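Local coordinates for protein Beta/alpha-amylase (Paenibacillus polymyxa, PDB 3VOC) that hydrolyses alpha-1,4-glucosidic linkages of starch, its beta-amylase domain described here removing successive maltose units from non-reducing chain ends, at residues K207-A211 and W212-L216; G300-Y303 and D304-R307. All coordinates share one frame; numbering follows the deposited sequence.

Contact 1 of 2, residues K207-A211 and W212-L216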
# COMPACT_ATOMS: atom_id res chain seq x y z
N LYS A 207 16.57 -26.86 -19.16
CA LYS A 207 17.14 -26.52 -17.85
C LYS A 207 16.08 -26.13 -16.82
O LYS A 207 16.28 -26.35 -15.62
CB LYS A 207 18.26 -25.48 -18.00
CG LYS A 207 19.54 -26.13 -18.56
CD LYS A 207 20.50 -25.11 -19.07
CE LYS A 207 21.87 -25.71 -19.33
NZ LYS A 207 22.75 -24.65 -19.93
N ILE A 208 14.96 -25.59 -17.30
CA ILE A 208 13.79 -25.34 -16.43
C ILE A 208 13.22 -26.67 -15.95
O ILE A 208 13.00 -26.86 -14.74
CB ILE A 208 12.70 -24.48 -17.12
CG1 ILE A 208 13.22 -23.06 -17.38
CG2 ILE A 208 11.45 -24.40 -16.25
CD1 ILE A 208 12.37 -22.23 -18.39
N ASN A 209 12.99 -27.60 -16.88
CA ASN A 209 12.57 -28.96 -16.52
C ASN A 209 13.53 -29.61 -15.52
O ASN A 209 13.09 -30.27 -14.58
CB ASN A 209 12.46 -29.84 -17.77
CG ASN A 209 11.16 -29.62 -18.55
OD1 ASN A 209 10.15 -29.15 -18.02
ND2 ASN A 209 11.19 -29.99 -19.83
N ALA A 210 14.83 -29.43 -15.74
CA ALA A 210 15.86 -29.99 -14.84
C ALA A 210 15.69 -29.48 -13.41
O ALA A 210 15.83 -30.23 -12.44
CB ALA A 210 17.27 -29.67 -15.36
N ALA A 211 15.36 -28.20 -13.28
CA ALA A 211 15.21 -27.57 -11.96
C ALA A 211 13.89 -27.93 -11.30
O ALA A 211 13.82 -28.02 -10.05
CB ALA A 211 15.31 -26.06 -12.08
N TRP A 212 12.84 -28.11 -12.10
CA TRP A 212 11.51 -28.30 -11.53
C TRP A 212 11.02 -29.75 -11.49
O TRP A 212 10.05 -30.03 -10.80
CB TRP A 212 10.48 -27.51 -12.31
CG TRP A 212 10.55 -26.03 -12.15
CD1 TRP A 212 11.32 -25.31 -11.27
CD2 TRP A 212 9.79 -25.08 -12.88
NE1 TRP A 212 11.08 -23.95 -11.43
CE2 TRP A 212 10.14 -23.79 -12.41
CE3 TRP A 212 8.82 -25.19 -13.89
CZ2 TRP A 212 9.57 -22.62 -12.92
CZ3 TRP A 212 8.27 -24.02 -14.42
CH2 TRP A 212 8.65 -22.75 -13.93
N GLY A 213 11.67 -30.64 -12.24
CA GLY A 213 11.22 -32.05 -12.32
C GLY A 213 10.07 -32.22 -13.29
O GLY A 213 9.38 -33.24 -13.29
N THR A 214 9.88 -31.22 -14.14
CA THR A 214 8.76 -31.20 -15.06
C THR A 214 9.17 -31.82 -16.40
O THR A 214 10.35 -32.10 -16.61
CB THR A 214 8.27 -29.76 -15.23
OG1 THR A 214 9.40 -28.92 -15.50
CG2 THR A 214 7.58 -29.27 -13.94
N LYS A 215 8.19 -32.01 -17.29
CA LYS A 215 8.43 -32.61 -18.60
C LYS A 215 7.88 -31.75 -19.73
O LYS A 215 7.40 -32.28 -20.73
CB LYS A 215 7.80 -34.02 -18.72
CG LYS A 215 7.86 -34.91 -17.50
CD LYS A 215 9.23 -35.50 -17.29
CE LYS A 215 9.15 -36.65 -16.27
NZ LYS A 215 10.49 -37.00 -15.78
N LEU A 216 7.95 -30.43 -19.58
CA LEU A 216 7.37 -29.52 -20.57
C LEU A 216 8.08 -29.64 -21.90
O LEU A 216 9.27 -29.94 -21.94
CB LEU A 216 7.41 -28.08 -20.07
CG LEU A 216 6.76 -27.93 -18.69
CD1 LEU A 216 6.99 -26.54 -18.18
CD2 LEU A 216 5.26 -28.27 -18.72

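Contact 2 of 2, residues G300-Y303 and D304-R307. With EDO (1,2-ethanediol), chain E.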
# COMPACT_ATOMS: atom_id res chain seq x y z
N GLY A 300 -1.31 -11.97 -2.27
CA GLY A 300 -1.01 -10.55 -2.34
C GLY A 300 0.40 -10.25 -2.82
O GLY A 300 0.71 -9.11 -3.17
N GLY A 301 1.27 -11.26 -2.81
CA GLY A 301 2.62 -11.12 -3.34
C GLY A 301 3.70 -11.29 -2.30
O GLY A 301 4.86 -11.01 -2.58
N TYR A 302 3.34 -11.73 -1.09
CA TYR A 302 4.31 -11.77 0.01
C TYR A 302 4.79 -13.17 0.28
O TYR A 302 4.10 -13.98 0.91
CB TYR A 302 3.76 -11.14 1.29
CG TYR A 302 3.27 -9.71 1.12
CD1 TYR A 302 3.74 -8.90 0.08
CD2 TYR A 302 2.35 -9.16 2.01
CE1 TYR A 302 3.29 -7.59 -0.08
CE2 TYR A 302 1.88 -7.87 1.85
CZ TYR A 302 2.36 -7.07 0.82
OH TYR A 302 1.90 -5.77 0.70
N TYR A 303 6.00 -13.44 -0.20
CA TYR A 303 6.65 -14.74 -0.06
C TYR A 303 7.72 -14.71 1.03
O TYR A 303 7.92 -15.69 1.74
CB TYR A 303 7.25 -15.10 -1.43
CG TYR A 303 8.28 -16.20 -1.46
CD1 TYR A 303 7.94 -17.52 -1.15
CD2 TYR A 303 9.60 -15.93 -1.83
CE1 TYR A 303 8.89 -18.54 -1.20
CE2 TYR A 303 10.56 -16.93 -1.88
CZ TYR A 303 10.19 -18.23 -1.56
OH TYR A 303 11.14 -19.22 -1.61
N ASP A 304 8.39 -13.57 1.17
CA ASP A 304 9.57 -13.48 2.04
C ASP A 304 9.65 -12.04 2.55
O ASP A 304 10.11 -11.14 1.83
CB ASP A 304 10.83 -13.92 1.23
CG ASP A 304 12.14 -13.79 2.02
OD1 ASP A 304 12.18 -13.16 3.10
OD2 ASP A 304 13.17 -14.30 1.51
N TYR A 305 9.20 -11.83 3.79
CA TYR A 305 9.20 -10.49 4.35
C TYR A 305 10.62 -9.96 4.57
O TYR A 305 10.86 -8.75 4.46
CB TYR A 305 8.45 -10.44 5.68
CG TYR A 305 6.95 -10.51 5.56
CD1 TYR A 305 6.24 -9.57 4.80
CD2 TYR A 305 6.24 -11.48 6.23
CE1 TYR A 305 4.86 -9.63 4.70
CE2 TYR A 305 4.86 -11.55 6.14
CZ TYR A 305 4.18 -10.62 5.37
OH TYR A 305 2.80 -10.68 5.29
N ASN A 306 11.57 -10.84 4.87
CA ASN A 306 12.96 -10.37 5.05
C ASN A 306 13.43 -9.71 3.76
O ASN A 306 14.00 -8.63 3.77
CB ASN A 306 13.92 -11.52 5.42
CG ASN A 306 13.78 -11.97 6.87
OD1 ASN A 306 13.82 -11.17 7.81
ND2 ASN A 306 13.66 -13.28 7.05
N ARG A 307 13.18 -10.37 2.63
CA ARG A 307 13.63 -9.86 1.35
C ARG A 307 12.85 -8.62 0.95
O ARG A 307 13.42 -7.70 0.38
CB ARG A 307 13.46 -10.92 0.28
CG ARG A 307 14.36 -10.70 -0.92
CD ARG A 307 14.17 -11.83 -1.90
NE ARG A 307 13.07 -11.55 -2.82
CZ ARG A 307 12.48 -12.47 -3.58
NH1 ARG A 307 12.84 -13.74 -3.49
NH2 ARG A 307 11.52 -12.11 -4.43
C1 EDO E . 3.94 -15.14 3.76
O1 EDO E . 4.38 -16.12 2.82
C2 EDO E . 5.15 -14.64 4.53
O2 EDO E . 5.51 -15.66 5.48

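Contact 1 of 2, residues K207-A211 and W212-L216
The side-chain amide of N209 bonds to T214 and L216, just past the end of helix 205-212. ND2 meets a lone pair of L216 O at 2.9 Å, and L216 O lies in the plane of the N209 amide. OD1 of N209 is gripped twice. T214 OG1 donates to N209 OD1 at 2.6 Å, in the carbonyl plane and on a lone pair. L216 N gives the second bond, 3.0 Å to N209 OD1, but comes in tilted 29° from that plane. With OG1 between its own backbone N and carbonyl carbon (chi1 48°), T214 turns the hydroxyl to OD1. Three bonds thus fix the rotation of the amide.

The helix ends at this point. I208 O accepts from W212 N, and N209 O takes G213 N at 2.8 Å, with weak bonds to N209 O from W212 N and T214 N. The buried I208 lays CG2 over one face of the six-membered ring of W212, 3.6 Å from its centroid, a CH-pi contact. W212 NE1 is satisfied by D244, on the long helix 240-268. G213, the first residue past the helix, has positive phi (81°), as in a glycine-ended helix C-terminus, here on the surface of the glycosyl hydrolase family 14 domain.

Contact 2 of 2, residues G300-Y303 and D304-R307
Y302 presents its CB and the CD2 side of its ring to the ring of Y305, the first residue of helix 305-315. The setting is a helix N-terminus in the family 14 (beta/alpha)8 barrel, with D304 as N-cap. The two rings meet obliquely, planes at 53° and centroids 5.7 Å apart. Y302 CD2 approaches Y305 CE1 at 3.7 Å and lies about as near to Y305 OH.

Y305 OH is hydrogen-bonded to E297, and Y302 OH to the backbone of L164 and S281. An alanine in place of Y305 would probably leave E297 without this hydroxyl partner and open a gap beside the Y302 ring. An ethanediol, probably from the crystallisation liquor, has C2 3.5 Å from Y305 CE2. Its O1 donates to Y302 O at 2.9 Å.

G301 ends helix 295-300 in a Schellman motif. Its positive phi would jam a side chain against the carbonyl O before it.

Y303 turns to helix 240-268, where it touches K243, L246 and S247. Y303 CD2 comes 3.9 Å from D304 CB, with ring and carboxylate planes 74° apart. Q250 accepts from both Y303 N and D304 N. R307 NH1 lies at the edge of the Y303 ring, 4.2 Å from CE2. That guanidinium is held by a salt bridge to E254 and a hydrogen bond to S247.

With CG turned anti to the backbone N (chi1 177°), D304 carries its carboxylate to the first turn of the helix. There D304 OD1 accepts from R307 N at 3.0 Å, and the donor stands above the carboxylate plane.

How the contacts relate
Contact 1 closes a helix; contact 2 joins the end of one helix to the start of the next. Their centres are 25 Å apart and their nearest atoms about 11 Å apart, so they do not touch. Helix 240-268 is a common neighbour: D244 and Y241 meet W212 of contact 1, while S247, Q250 and E254 of the same helix meet residues of contact 2. Contact 1 sits at the periphery, its centre about 35 Å from the centre of the chain, and away from the annotated sites. Contact 2 is nearer the catalytic centre. The side chain of Y302 is about 5 Å from that of E163, the predicted proton donor, and about 7 Å from that of K279, a probable substrate-binding residue.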